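Local coordinates for tryptophane-5-halogenase (Microbispora sp. ATCC PTA-5024, PDB 5UAO), which catalyses the FAD-dependent chlorination of tryptophan at C5 in a lanthipeptide precursor on the biosynthetic route to NAI-107, at residues Pro155-Glu160 with Val164-Tyr169; Val204-Pro209 with Lys241-Pro246; Tyr405-Arg410 with Thr467-Gln472. One frame throughout, in Å; residues are numbered along the deposited sequence.

Contact 1. Residues Pro155-Glu160 with Val164-Tyr169; sequences PVYRGE and VSLMKY
The sulfur of Met167 lies against the ring of Pro155 just past the end of a short hairpin, with Met167 SD 3.6 Å from Pro155 CG and equally near Pro155 CD. The methionine gets there by folding at chi2 (-69°) and again at chi3, and the two side chains cross at about a right angle. Val156 adds its CG2 branch, 3.9 Å from Met167 CG, on the face it shares with Ser165. Tyr157 and Val164 form the antiparallel hydrogen-bonded pair, each N donating to the other's O; the bond from Val164 N to Tyr157 O, 2.8 Å long, is the straighter one. Val156 and Ser165 face each other as the non-hydrogen-bonded pair, and one more bond, Leu166 N to Pro155 O at 2.8 Å, follows it. There the strand gives way to an ST turn, in which Ser165 OG accepts from Met167 N at 3.0 Å. On the other face, Tyr157 CE1 meets Leu166 CD1 at 4.0 Å, while Val164 O lies at the edge of the tyrosine ring, in its plane. The hairpin of strands 156-159 and 162-165 packs against C-terminal elements: Tyr157 OH bonds Leu498 O, Ser165 OG bonds Tyr512 OH, and helix 505-514 touches Val156 and Met167. Both of these side chains also meet Trp101 of strand 100-102.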
ATOM      1  N   PRO A 155     -25.005  11.201 -17.728  1.00 29.32           N
ATOM      2  CA  PRO A 155     -26.041  10.559 -16.899  1.00 30.72           C
ATOM      3  C   PRO A 155     -26.908  11.619 -16.119  1.00 30.26           C
ATOM      4  O   PRO A 155     -26.898  11.716 -14.878  1.00 28.50           O
ATOM      5  CB  PRO A 155     -25.211   9.622 -16.024  1.00 30.53           C
ATOM      6  CG  PRO A 155     -23.897  10.375 -15.805  1.00 28.21           C
ATOM      7  CD  PRO A 155     -23.658  11.068 -17.108  1.00 30.72           C
ATOM      8  N   VAL A 156     -27.560  12.456 -16.910  1.00 33.44           N
ATOM      9  CA  VAL A 156     -28.414  13.532 -16.419  1.00 34.93           C
ATOM     10  C   VAL A 156     -29.683  13.376 -17.254  1.00 37.62           C
ATOM     11  O   VAL A 156     -29.601  13.020 -18.449  1.00 33.77           O
ATOM     12  CB  VAL A 156     -27.809  14.928 -16.615  1.00 36.33           C
ATOM     13  CG1 VAL A 156     -28.726  16.025 -16.008  1.00 36.55           C
ATOM     14  CG2 VAL A 156     -26.427  15.022 -15.984  1.00 34.19           C
ATOM     15  N   TYR A 157     -30.839  13.613 -16.627  1.00 34.65           N
ATOM     16  CA  TYR A 157     -32.142  13.231 -17.219  1.00 36.90           C
ATOM     17  C   TYR A 157     -33.187  14.265 -16.889  1.00 40.32           C
ATOM     18  O   TYR A 157     -33.245  14.765 -15.758  1.00 39.25           O
ATOM     19  CB  TYR A 157     -32.588  11.910 -16.644  1.00 37.17           C
ATOM     20  CG  TYR A 157     -31.562  10.804 -16.861  1.00 38.88           C
ATOM     21  CD1 TYR A 157     -30.511  10.598 -15.952  1.00 38.21           C
ATOM     22  CD2 TYR A 157     -31.625   9.976 -18.003  1.00 36.14           C
ATOM     23  CE1 TYR A 157     -29.568   9.597 -16.176  1.00 37.77           C
ATOM     24  CE2 TYR A 157     -30.677   8.971 -18.224  1.00 35.97           C
ATOM     25  CZ  TYR A 157     -29.640   8.810 -17.331  1.00 34.62           C
ATOM     26  OH  TYR A 157     -28.723   7.819 -17.544  1.00 34.58           O
ATOM     27  N   ARG A 158     -33.973  14.660 -17.874  1.00 46.40           N
ATOM     28  CA  ARG A 158     -35.124  15.473 -17.558  1.00 56.00           C
ATOM     29  C   ARG A 158     -36.054  14.577 -16.740  1.00 60.94           C
ATOM     30  O   ARG A 158     -36.409  13.493 -17.177  1.00 63.07           O
ATOM     31  CB  ARG A 158     -35.789  16.021 -18.797  1.00 59.33           C
ATOM     32  CG  ARG A 158     -35.509  17.503 -19.001  1.00 65.04           C
ATOM     33  CD  ARG A 158     -35.913  17.958 -20.391  1.00 71.87           C
ATOM     34  NE  ARG A 158     -35.368  17.087 -21.450  1.00 71.43           N
ATOM     35  CZ  ARG A 158     -34.978  17.510 -22.654  1.00 72.36           C
ATOM     36  NH1 ARG A 158     -35.064  18.798 -22.989  1.00 82.50           N
ATOM     37  NH2 ARG A 158     -34.486  16.644 -23.536  1.00 70.29           N
ATOM     38  N   GLY A 159     -36.321  14.994 -15.509  1.00 72.99           N
ATOM     39  CA  GLY A 159     -37.275  14.325 -14.643  1.00 86.64           C
ATOM     40  C   GLY A 159     -38.542  15.141 -14.672  1.00 96.73           C
ATOM     41  O   GLY A 159     -38.558  16.259 -15.205  1.00104.56           O
ATOM     42  N   GLU A 160     -39.610  14.588 -14.105  1.00110.32           N
ATOM     43  CA  GLU A 160     -40.876  15.316 -14.014  1.00108.99           C
ATOM     44  C   GLU A 160     -40.698  16.610 -13.205  1.00 93.92           C
ATOM     45  O   GLU A 160     -40.405  16.573 -12.009  1.00 85.80           O
ATOM     46  CB  GLU A 160     -41.974  14.437 -13.402  1.00119.59           C
ATOM     47  CG  GLU A 160     -43.383  14.871 -13.769  1.00124.65           C
ATOM     48  CD  GLU A 160     -43.694  14.638 -15.241  1.00132.04           C
ATOM     49  OE1 GLU A 160     -43.029  15.257 -16.102  1.00128.38           O
ATOM     50  OE2 GLU A 160     -44.602  13.831 -15.540  1.00140.05           O
ATOM     51  N   VAL A 164     -32.860  15.018 -13.004  1.00 46.00           N
ATOM     52  CA  VAL A 164     -32.375  14.026 -12.118  1.00 41.57           C
ATOM     53  C   VAL A 164     -30.948  13.769 -12.639  1.00 42.33           C
ATOM     54  O   VAL A 164     -30.748  13.455 -13.836  1.00 37.94           O
ATOM     55  CB  VAL A 164     -33.275  12.800 -12.248  1.00 47.23           C
ATOM     56  CG1 VAL A 164     -32.695  11.585 -11.523  1.00 47.12           C
ATOM     57  CG2 VAL A 164     -34.691  13.136 -11.732  1.00 52.88           C
ATOM     58  N   SER A 165     -29.962  13.951 -11.776  1.00 39.68           N
ATOM     59  CA  SER A 165     -28.591  13.675 -12.170  1.00 41.99           C
ATOM     60  C   SER A 165     -28.047  12.488 -11.395  1.00 39.29           C
ATOM     61  O   SER A 165     -28.115  12.433 -10.169  1.00 43.22           O
ATOM     62  CB  SER A 165     -27.687  14.919 -11.998  1.00 37.64           C
ATOM     63  OG  SER A 165     -26.311  14.515 -12.039  1.00 39.03           O
ATOM     64  N   LEU A 166     -27.465  11.534 -12.103  1.00 33.38           N
ATOM     65  CA  LEU A 166     -26.693  10.498 -11.461  1.00 32.41           C
ATOM     66  C   LEU A 166     -25.185  10.756 -11.372  1.00 29.12           C
ATOM     67  O   LEU A 166     -24.412   9.855 -11.051  1.00 33.02           O
ATOM     68  CB  LEU A 166     -26.949   9.189 -12.166  1.00 34.35           C
ATOM     69  CG  LEU A 166     -28.432   8.807 -12.370  1.00 35.37           C
ATOM     70  CD1 LEU A 166     -28.492   7.432 -13.002  1.00 37.59           C
ATOM     71  CD2 LEU A 166     -29.195   8.788 -11.052  1.00 36.02           C
ATOM     72  N   MET A 167     -24.782  11.983 -11.601  1.00 30.90           N
ATOM     73  CA  MET A 167     -23.366  12.370 -11.520  1.00 32.28           C
ATOM     74  C   MET A 167     -22.793  12.092 -10.126  1.00 34.25           C
ATOM     75  O   MET A 167     -21.626  11.722  -9.963  1.00 31.89           O
ATOM     76  CB  MET A 167     -23.212  13.837 -11.934  1.00 31.24           C
ATOM     77  CG  MET A 167     -23.555  14.128 -13.434  1.00 29.73           C
ATOM     78  SD  MET A 167     -22.411  13.453 -14.689  1.00 31.36           S
ATOM     79  CE  MET A 167     -21.161  14.714 -14.561  1.00 31.80           C
ATOM     80  N   LYS A 168     -23.641  12.196  -9.112  1.00 33.20           N
ATOM     81  CA  LYS A 168     -23.186  11.984  -7.730  1.00 36.70           C
ATOM     82  C   LYS A 168     -22.838  10.543  -7.426  1.00 35.53           C
ATOM     83  O   LYS A 168     -22.124  10.270  -6.457  1.00 36.50           O
ATOM     84  CB  LYS A 168     -24.231  12.491  -6.739  1.00 40.74           C
ATOM     85  CG  LYS A 168     -25.520  11.650  -6.721  1.00 43.39           C
ATOM     86  CD  LYS A 168     -26.497  12.214  -5.683  1.00 46.98           C
ATOM     87  CE  LYS A 168     -26.279  11.545  -4.340  1.00 53.29           C
ATOM     88  NZ  LYS A 168     -27.568  11.407  -3.600  1.00 55.68           N
ATOM     89  N   TYR A 169     -23.304   9.631  -8.270  1.00 34.54           N
ATOM     90  CA  TYR A 169     -23.039   8.221  -8.110  1.00 31.57           C
ATOM     91  C   TYR A 169     -21.883   7.734  -8.952  1.00 31.29           C
ATOM     92  O   TYR A 169     -21.423   6.633  -8.753  1.00 29.71           O
ATOM     93  CB  TYR A 169     -24.334   7.378  -8.441  1.00 35.26           C
ATOM     94  CG  TYR A 169     -25.515   7.750  -7.522  1.00 34.89           C
ATOM     95  CD1 TYR A 169     -25.384   7.675  -6.113  1.00 40.70           C
ATOM     96  CD2 TYR A 169     -26.705   8.185  -8.036  1.00 37.35           C
ATOM     97  CE1 TYR A 169     -26.436   8.032  -5.272  1.00 42.89           C
ATOM     98  CE2 TYR A 169     -27.762   8.565  -7.219  1.00 39.83           C
ATOM     99  CZ  TYR A 169     -27.628   8.474  -5.827  1.00 44.16           C
ATOM    100  OH  TYR A 169     -28.647   8.882  -4.981  1.00 50.09           O
TER

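Contact 2. Residues Val204-Pro209 with Lys241-Pro246; sequences VRLDGP and KALGIP
Apolar contact between Val204, Leu206, Ala242 and Leu243 carries this junction of strand 195-208 with the end of helix 237-242. Val204 and Ala242 are pressed together: Val204 CG1 stands 3.5 Å from Ala242 CB, tighter than usual for two carbons, and Val204 CB follows at 3.7 Å. CG1 is the branch of the valine anti to the backbone N (chi1 177°), while CG2 lies beside that N. Two residues further along the strand, Leu206 again directs its side chain at the helix end and divides its two methyls between partners. Leu206 CD2 reaches Leu243 CD2 at 4.0 Å, the leucines crossing at a slant, and is 4.3 Å from Ala242 CB. The methyl of Ala242 is therefore touched by both strand residues.

The one polar atom in touch across the contact is Ala242 O, 3.7 Å from Leu206 CD1, and no hydrogen bond joins the two segments. Backbone bonds run instead within each part of the fold: Arg205 pairs with Gly213 and Gly214 of the adjoining strand 211-217, and Ile245 bonds back to Leu239. Gly244, with positive phi (67°), is where the chain leaves its helical course.

Val212 and Leu215 of strand 211-217 and Leu237 of the helix extend the apolar patch around Val204, whose side chain is about 7 Å from the bound FAD. At this surface site, where the end of helix 237-242 rests on strand 195-208, the contact depends on the fit of the alanine methyl against the branched side chains of Val204 and Leu206, and of Leu206 against Leu243, rather than on directed bonds.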
ATOM      1  N   VAL A 204      19.283  32.277  -6.698  1.00 34.00           N
ATOM      2  CA  VAL A 204      18.806  31.684  -5.469  1.00 31.44           C
ATOM      3  C   VAL A 204      20.032  31.569  -4.614  1.00 36.32           C
ATOM      4  O   VAL A 204      20.942  30.808  -4.926  1.00 38.42           O
ATOM      5  CB  VAL A 204      18.222  30.323  -5.775  1.00 28.78           C
ATOM      6  CG1 VAL A 204      17.780  29.613  -4.513  1.00 29.42           C
ATOM      7  CG2 VAL A 204      17.141  30.487  -6.823  1.00 29.26           C
ATOM      8  N   ARG A 205      20.062  32.341  -3.534  1.00 35.18           N
ATOM      9  CA  ARG A 205      21.215  32.392  -2.702  1.00 36.19           C
ATOM     10  C   ARG A 205      21.055  31.520  -1.477  1.00 31.74           C
ATOM     11  O   ARG A 205      20.181  31.757  -0.646  1.00 34.09           O
ATOM     12  CB  ARG A 205      21.479  33.830  -2.307  1.00 39.48           C
ATOM     13  CG  ARG A 205      22.875  34.057  -1.798  1.00 54.28           C
ATOM     14  CD  ARG A 205      23.672  34.930  -2.764  1.00 65.43           C
ATOM     15  NE  ARG A 205      25.069  34.829  -2.403  1.00 79.74           N
ATOM     16  CZ  ARG A 205      26.086  34.570  -3.226  1.00 95.16           C
ATOM     17  NH1 ARG A 205      25.924  34.471  -4.552  1.00 99.89           N
ATOM     18  NH2 ARG A 205      27.309  34.459  -2.709  1.00 88.95           N
ATOM     19  N   LEU A 206      21.924  30.525  -1.353  1.00 32.38           N
ATOM     20  CA  LEU A 206      21.944  29.620  -0.187  1.00 32.26           C
ATOM     21  C   LEU A 206      22.678  30.312   0.933  1.00 32.54           C
ATOM     22  O   LEU A 206      23.518  31.131   0.664  1.00 32.69           O
ATOM     23  CB  LEU A 206      22.663  28.311  -0.549  1.00 33.00           C
ATOM     24  CG  LEU A 206      22.170  27.526  -1.784  1.00 36.37           C
ATOM     25  CD1 LEU A 206      22.862  26.186  -1.870  1.00 36.78           C
ATOM     26  CD2 LEU A 206      20.657  27.365  -1.754  1.00 38.94           C
ATOM     27  N   ASP A 207      22.379  29.995   2.180  1.00 37.02           N
ATOM     28  CA  ASP A 207      23.192  30.491   3.315  1.00 39.61           C
ATOM     29  C   ASP A 207      23.659  29.347   4.185  1.00 41.98           C
ATOM     30  O   ASP A 207      24.171  29.563   5.268  1.00 43.43           O
ATOM     31  CB  ASP A 207      22.433  31.504   4.154  1.00 41.63           C
ATOM     32  CG  ASP A 207      21.238  30.887   4.847  1.00 49.24           C
ATOM     33  OD1 ASP A 207      20.950  29.695   4.574  1.00 47.98           O
ATOM     34  OD2 ASP A 207      20.574  31.593   5.634  1.00 50.96           O
ATOM     35  N   GLY A 208      23.478  28.124   3.715  1.00 42.42           N
ATOM     36  CA  GLY A 208      24.070  27.013   4.369  1.00 45.06           C
ATOM     37  C   GLY A 208      23.755  25.769   3.585  1.00 48.79           C
ATOM     38  O   GLY A 208      23.198  25.831   2.473  1.00 47.71           O
ATOM     39  N   PRO A 209      24.132  24.627   4.161  1.00 53.01           N
ATOM     40  CA  PRO A 209      23.757  23.356   3.597  1.00 55.00           C
ATOM     41  C   PRO A 209      22.223  23.248   3.605  1.00 52.02           C
ATOM     42  O   PRO A 209      21.556  23.516   4.666  1.00 39.51           O
ATOM     43  CB  PRO A 209      24.423  22.321   4.535  1.00 61.94           C
ATOM     44  CG  PRO A 209      24.708  23.044   5.817  1.00 62.15           C
ATOM     45  CD  PRO A 209      24.821  24.500   5.469  1.00 61.96           C
ATOM     46  N   LYS A 241      18.486  23.595  -9.774  1.00 28.46           N
ATOM     47  CA  LYS A 241      19.629  24.439 -10.117  1.00 33.61           C
ATOM     48  C   LYS A 241      20.351  24.895  -8.842  1.00 35.76           C
ATOM     49  O   LYS A 241      21.536  24.710  -8.738  1.00 33.22           O
ATOM     50  CB  LYS A 241      19.266  25.636 -10.961  1.00 33.24           C
ATOM     51  CG  LYS A 241      18.572  25.339 -12.287  1.00 38.32           C
ATOM     52  CD  LYS A 241      19.407  24.475 -13.214  1.00 46.24           C
ATOM     53  CE  LYS A 241      19.007  24.711 -14.676  1.00 51.13           C
ATOM     54  NZ  LYS A 241      17.633  24.217 -14.984  1.00 49.37           N
ATOM     55  N   ALA A 242      19.651  25.442  -7.866  1.00 29.77           N
ATOM     56  CA  ALA A 242      20.309  25.871  -6.630  1.00 31.77           C
ATOM     57  C   ALA A 242      20.731  24.715  -5.669  1.00 30.93           C
ATOM     58  O   ALA A 242      21.814  24.734  -5.087  1.00 28.24           O
ATOM     59  CB  ALA A 242      19.467  26.892  -5.884  1.00 30.14           C
ATOM     60  N   LEU A 243      19.848  23.748  -5.454  1.00 29.01           N
ATOM     61  CA  LEU A 243      20.108  22.711  -4.479  1.00 29.57           C
ATOM     62  C   LEU A 243      20.824  21.529  -5.152  1.00 31.46           C
ATOM     63  O   LEU A 243      21.289  20.634  -4.461  1.00 28.12           O
ATOM     64  CB  LEU A 243      18.825  22.328  -3.787  1.00 30.85           C
ATOM     65  CG  LEU A 243      18.294  23.383  -2.817  1.00 30.84           C
ATOM     66  CD1 LEU A 243      16.946  23.049  -2.180  1.00 33.33           C
ATOM     67  CD2 LEU A 243      19.282  23.650  -1.681  1.00 32.81           C
ATOM     68  N   GLY A 244      20.955  21.553  -6.474  1.00 27.72           N
ATOM     69  CA  GLY A 244      21.650  20.461  -7.173  1.00 30.17           C
ATOM     70  C   GLY A 244      20.981  19.100  -7.166  1.00 29.94           C
ATOM     71  O   GLY A 244      21.666  18.118  -7.369  1.00 32.05           O
ATOM     72  N   ILE A 245      19.665  19.017  -6.904  1.00 27.20           N
ATOM     73  CA  ILE A 245      18.939  17.726  -6.855  1.00 28.03           C
ATOM     74  C   ILE A 245      18.922  17.156  -8.298  1.00 31.41           C
ATOM     75  O   ILE A 245      18.470  17.832  -9.229  1.00 31.38           O
ATOM     76  CB  ILE A 245      17.513  17.886  -6.294  1.00 31.82           C
ATOM     77  CG1 ILE A 245      17.466  18.445  -4.884  1.00 35.51           C
ATOM     78  CG2 ILE A 245      16.778  16.552  -6.267  1.00 29.55           C
ATOM     79  CD1 ILE A 245      18.430  17.747  -3.976  1.00 41.65           C
ATOM     80  N   PRO A 246      19.500  15.977  -8.538  1.00 31.43           N
ATOM     81  CA  PRO A 246      19.543  15.584  -9.931  1.00 33.31           C
ATOM     82  C   PRO A 246      18.194  15.028 -10.546  1.00 28.45           C
ATOM     83  O   PRO A 246      17.288  14.719  -9.827  1.00 28.89           O
ATOM     84  CB  PRO A 246      20.614  14.486  -9.925  1.00 36.07           C
ATOM     85  CG  PRO A 246      20.391  13.792  -8.628  1.00 32.78           C
ATOM     86  CD  PRO A 246      20.174  14.988  -7.685  1.00 34.79           C
TER

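Contact 3. Residues Tyr405-Arg410 with Thr467-Gln472; sequences YRFNGR and TLLLGQ
Phe407, just past the end of helix 383-406, makes the apolar part of the contact: its CD2 lies 3.9 Å from Leu469 CD2, the ring and the leucine crossing at a slant. One face of the ring is covered from within its own segment by Arg406 CG, 3.7 Å above the plane and over the centre of the Phe407 ring. The carbonyl of Phe407 faces the aliphatic part of Gln472, whose CB is 3.5 Å from Phe407 O. From there the glutamine chain, extended beyond CG (chi2 175°), continues past the Phe407-Asn408 peptide.

Asn408 turns the chain. Its CG is anti to the backbone N (chi1 -173°), which brings OD1 within 3.2 Å of Arg410 N in an Asx turn; that donor stands 40° out of the carbonyl plane, and OD1 also accepts from Gly110 N. Asn408 ND2 bonds Thr278 OG1, which further fixes the rotation of the amide.

Gly409 completes a water-mediated joint centred on Gln472 O. One water donates to both Phe407 O (3.1 Å from it) and Gln472 O; a second accepts from Gly409 N, at 3.0 Å, and donates to Gln472 O, at 2.9 Å. The glutamine carbonyl thus receives two water bonds.

Arg410 turns its guanidinium group to the carbonyls of Gly110, Arg112 and Pro113, and Arg112 in turn bonds Leu470 O and Gly471 O at the end of helix 461-471. The arrangement is a meeting of two helix C-terminal ends, with an Asx turn and bridging waters, in the helical part of the tryptophan halogenase fold.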
ATOM      1  N   TYR A 405       2.366   2.378 -24.587  1.00 24.13           N
ATOM      2  CA  TYR A 405       3.252   2.416 -25.730  1.00 24.22           C
ATOM      3  C   TYR A 405       3.694   1.073 -26.249  1.00 24.45           C
ATOM      4  O   TYR A 405       3.626   0.829 -27.460  1.00 26.75           O
ATOM      5  CB  TYR A 405       4.501   3.291 -25.454  1.00 25.77           C
ATOM      6  CG  TYR A 405       4.242   4.773 -25.692  1.00 25.07           C
ATOM      7  CD1 TYR A 405       4.271   5.302 -26.973  1.00 28.10           C
ATOM      8  CD2 TYR A 405       3.883   5.618 -24.627  1.00 27.13           C
ATOM      9  CE1 TYR A 405       4.010   6.614 -27.185  1.00 29.86           C
ATOM     10  CE2 TYR A 405       3.638   6.933 -24.822  1.00 27.42           C
ATOM     11  CZ  TYR A 405       3.693   7.411 -26.111  1.00 27.36           C
ATOM     12  OH  TYR A 405       3.436   8.672 -26.333  1.00 28.54           O
ATOM     13  N   ARG A 406       4.082   0.169 -25.345  1.00 27.14           N
ATOM     14  CA  ARG A 406       4.647  -1.131 -25.712  1.00 25.06           C
ATOM     15  C   ARG A 406       3.658  -1.969 -26.521  1.00 29.82           C
ATOM     16  O   ARG A 406       4.087  -2.801 -27.336  1.00 24.57           O
ATOM     17  CB  ARG A 406       4.969  -1.892 -24.426  1.00 27.57           C
ATOM     18  CG  ARG A 406       5.616  -3.251 -24.615  1.00 31.00           C
ATOM     19  CD  ARG A 406       7.052  -3.058 -24.989  1.00 37.04           C
ATOM     20  NE  ARG A 406       7.637  -4.264 -25.527  1.00 39.51           N
ATOM     21  CZ  ARG A 406       8.910  -4.633 -25.330  1.00 45.05           C
ATOM     22  NH1 ARG A 406       9.734  -3.920 -24.574  1.00 43.93           N
ATOM     23  NH2 ARG A 406       9.361  -5.743 -25.866  1.00 40.68           N
ATOM     24  N   PHE A 407       2.343  -1.816 -26.272  1.00 25.36           N
ATOM     25  CA  PHE A 407       1.371  -2.768 -26.815  1.00 25.82           C
ATOM     26  C   PHE A 407       0.381  -2.151 -27.834  1.00 30.44           C
ATOM     27  O   PHE A 407      -0.698  -2.736 -28.101  1.00 27.97           O
ATOM     28  CB  PHE A 407       0.611  -3.435 -25.685  1.00 27.05           C
ATOM     29  CG  PHE A 407       1.488  -4.178 -24.720  1.00 29.96           C
ATOM     30  CD1 PHE A 407       2.192  -5.300 -25.135  1.00 32.59           C
ATOM     31  CD2 PHE A 407       1.621  -3.761 -23.415  1.00 31.76           C
ATOM     32  CE1 PHE A 407       2.970  -6.014 -24.248  1.00 36.21           C
ATOM     33  CE2 PHE A 407       2.442  -4.413 -22.533  1.00 32.70           C
ATOM     34  CZ  PHE A 407       3.101  -5.583 -22.946  1.00 38.76           C
ATOM     35  N   ASN A 408       0.744  -0.974 -28.378  1.00 25.35           N
ATOM     36  CA  ASN A 408      -0.137  -0.307 -29.305  1.00 26.19           C
ATOM     37  C   ASN A 408       0.105  -0.785 -30.735  1.00 24.26           C
ATOM     38  O   ASN A 408       0.911  -0.224 -31.485  1.00 25.67           O
ATOM     39  CB  ASN A 408      -0.030   1.248 -29.185  1.00 23.64           C
ATOM     40  CG  ASN A 408      -1.081   1.960 -30.051  1.00 25.20           C
ATOM     41  OD1 ASN A 408      -1.825   1.286 -30.748  1.00 24.71           O
ATOM     42  ND2 ASN A 408      -1.068   3.286 -30.068  1.00 24.24           N
ATOM     43  N   GLY A 409      -0.634  -1.815 -31.125  1.00 29.61           N
ATOM     44  CA  GLY A 409      -0.540  -2.370 -32.475  1.00 28.39           C
ATOM     45  C   GLY A 409      -1.270  -1.680 -33.605  1.00 30.61           C
ATOM     46  O   GLY A 409      -1.508  -2.308 -34.637  1.00 36.15           O
ATOM     47  N   ARG A 410      -1.674  -0.411 -33.455  1.00 30.41           N
ATOM     48  CA  ARG A 410      -2.536   0.228 -34.429  1.00 30.47           C
ATOM     49  C   ARG A 410      -1.794   0.551 -35.726  1.00 32.80           C
ATOM     50  O   ARG A 410      -2.377   0.368 -36.786  1.00 29.09           O
ATOM     51  CB  ARG A 410      -3.132   1.539 -33.883  1.00 29.02           C
ATOM     52  CG  ARG A 410      -4.284   2.125 -34.690  1.00 29.77           C
ATOM     53  CD  ARG A 410      -5.124   3.037 -33.835  1.00 27.52           C
ATOM     54  NE  ARG A 410      -6.445   3.350 -34.398  1.00 35.06           N
ATOM     55  CZ  ARG A 410      -7.563   2.660 -34.185  1.00 35.56           C
ATOM     56  NH1 ARG A 410      -7.610   1.628 -33.361  1.00 34.02           N
ATOM     57  NH2 ARG A 410      -8.683   3.045 -34.746  1.00 39.43           N
ATOM     58  N   THR A 467      -7.798  -2.370 -18.246  1.00 25.17           N
ATOM     59  CA  THR A 467      -8.528  -1.807 -19.375  1.00 27.68           C
ATOM     60  C   THR A 467      -7.580  -1.560 -20.527  1.00 28.49           C
ATOM     61  O   THR A 467      -7.902  -1.883 -21.655  1.00 28.10           O
ATOM     62  CB  THR A 467      -9.294  -0.526 -18.985  1.00 29.90           C
ATOM     63  OG1 THR A 467     -10.186  -0.829 -17.924  1.00 27.89           O
ATOM     64  CG2 THR A 467     -10.051   0.074 -20.146  1.00 30.38           C
ATOM     65  N   LEU A 468      -6.399  -1.028 -20.232  1.00 26.42           N
ATOM     66  CA  LEU A 468      -5.411  -0.725 -21.235  1.00 27.78           C
ATOM     67  C   LEU A 468      -4.906  -1.988 -21.883  1.00 26.12           C
ATOM     68  O   LEU A 468      -4.767  -2.034 -23.089  1.00 25.66           O
ATOM     69  CB  LEU A 468      -4.201   0.092 -20.681  1.00 23.20           C
ATOM     70  CG  LEU A 468      -4.401   1.575 -20.908  1.00 26.48           C
ATOM     71  CD1 LEU A 468      -4.399   1.989 -22.401  1.00 27.04           C
ATOM     72  CD2 LEU A 468      -5.689   2.039 -20.275  1.00 27.94           C
ATOM     73  N   LEU A 469      -4.698  -3.036 -21.096  1.00 24.21           N
ATOM     74  CA  LEU A 469      -4.104  -4.252 -21.651  1.00 25.23           C
ATOM     75  C   LEU A 469      -5.162  -5.060 -22.511  1.00 25.33           C
ATOM     76  O   LEU A 469      -4.909  -5.468 -23.633  1.00 26.13           O
ATOM     77  CB  LEU A 469      -3.533  -5.081 -20.502  1.00 25.20           C
ATOM     78  CG  LEU A 469      -2.261  -4.564 -19.825  1.00 26.07           C
ATOM     79  CD1 LEU A 469      -1.928  -5.551 -18.684  1.00 27.97           C
ATOM     80  CD2 LEU A 469      -1.144  -4.614 -20.807  1.00 26.88           C
ATOM     81  N   LEU A 470      -6.380  -5.134 -22.027  1.00 27.13           N
ATOM     82  CA  LEU A 470      -7.439  -5.841 -22.765  1.00 27.70           C
ATOM     83  C   LEU A 470      -7.891  -4.996 -23.952  1.00 29.86           C
ATOM     84  O   LEU A 470      -8.211  -5.510 -25.043  1.00 26.26           O
ATOM     85  CB  LEU A 470      -8.626  -6.115 -21.808  1.00 28.26           C
ATOM     86  CG  LEU A 470      -8.364  -7.140 -20.705  1.00 27.95           C
ATOM     87  CD1 LEU A 470      -9.455  -6.940 -19.710  1.00 32.75           C
ATOM     88  CD2 LEU A 470      -8.330  -8.558 -21.236  1.00 30.93           C
ATOM     89  N   GLY A 471      -7.910  -3.681 -23.767  1.00 27.74           N
ATOM     90  CA  GLY A 471      -8.229  -2.788 -24.920  1.00 25.79           C
ATOM     91  C   GLY A 471      -7.301  -2.946 -26.074  1.00 24.35           C
ATOM     92  O   GLY A 471      -7.692  -2.854 -27.254  1.00 26.28           O
ATOM     93  N   GLN A 472      -6.043  -3.144 -25.748  1.00 28.96           N
ATOM     94  CA  GLN A 472      -4.979  -3.335 -26.733  1.00 29.26           C
ATOM     95  C   GLN A 472      -4.742  -4.805 -27.148  1.00 30.60           C
ATOM     96  O   GLN A 472      -3.781  -5.084 -27.899  1.00 28.05           O
ATOM     97  CB  GLN A 472      -3.671  -2.728 -26.171  1.00 25.94           C
ATOM     98  CG  GLN A 472      -3.613  -1.219 -26.176  1.00 26.68           C
ATOM     99  CD  GLN A 472      -2.331  -0.725 -25.491  1.00 24.59           C
ATOM    100  OE1 GLN A 472      -2.092  -0.928 -24.283  1.00 28.53           O
ATOM    101  NE2 GLN A 472      -1.511  -0.135 -26.245  1.00 25.23           N
TER
HETATM  102  O   HOH W   1      -0.706  -5.809 -28.409  1.00 50.39           O
HETATM  103  O   HOH W   2      -2.867  -3.508 -30.121  1.00 31.45           O

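The three contacts lie well apart, the nearest atoms of contacts 1 and 3 still about 16 Å from each other, and no two share a helix or strand. Contacts 1 and 2 fall on opposite sides of the chain's centre. Contact 3 is the buried one, contact 1 is partly buried and contact 2 belongs to the surface. Their chemistry differs accordingly: contact 1 joins direct backbone hydrogen bonds of a local hairpin to apolar packing round Met167, contact 2 relies on side-chain carbons between a helix end and a strand of the sheet beside the FAD, and contact 3 combines one apolar touch, a glutamine chain packed on the Phe407-Asn408 peptide and waters bridging backbone groups.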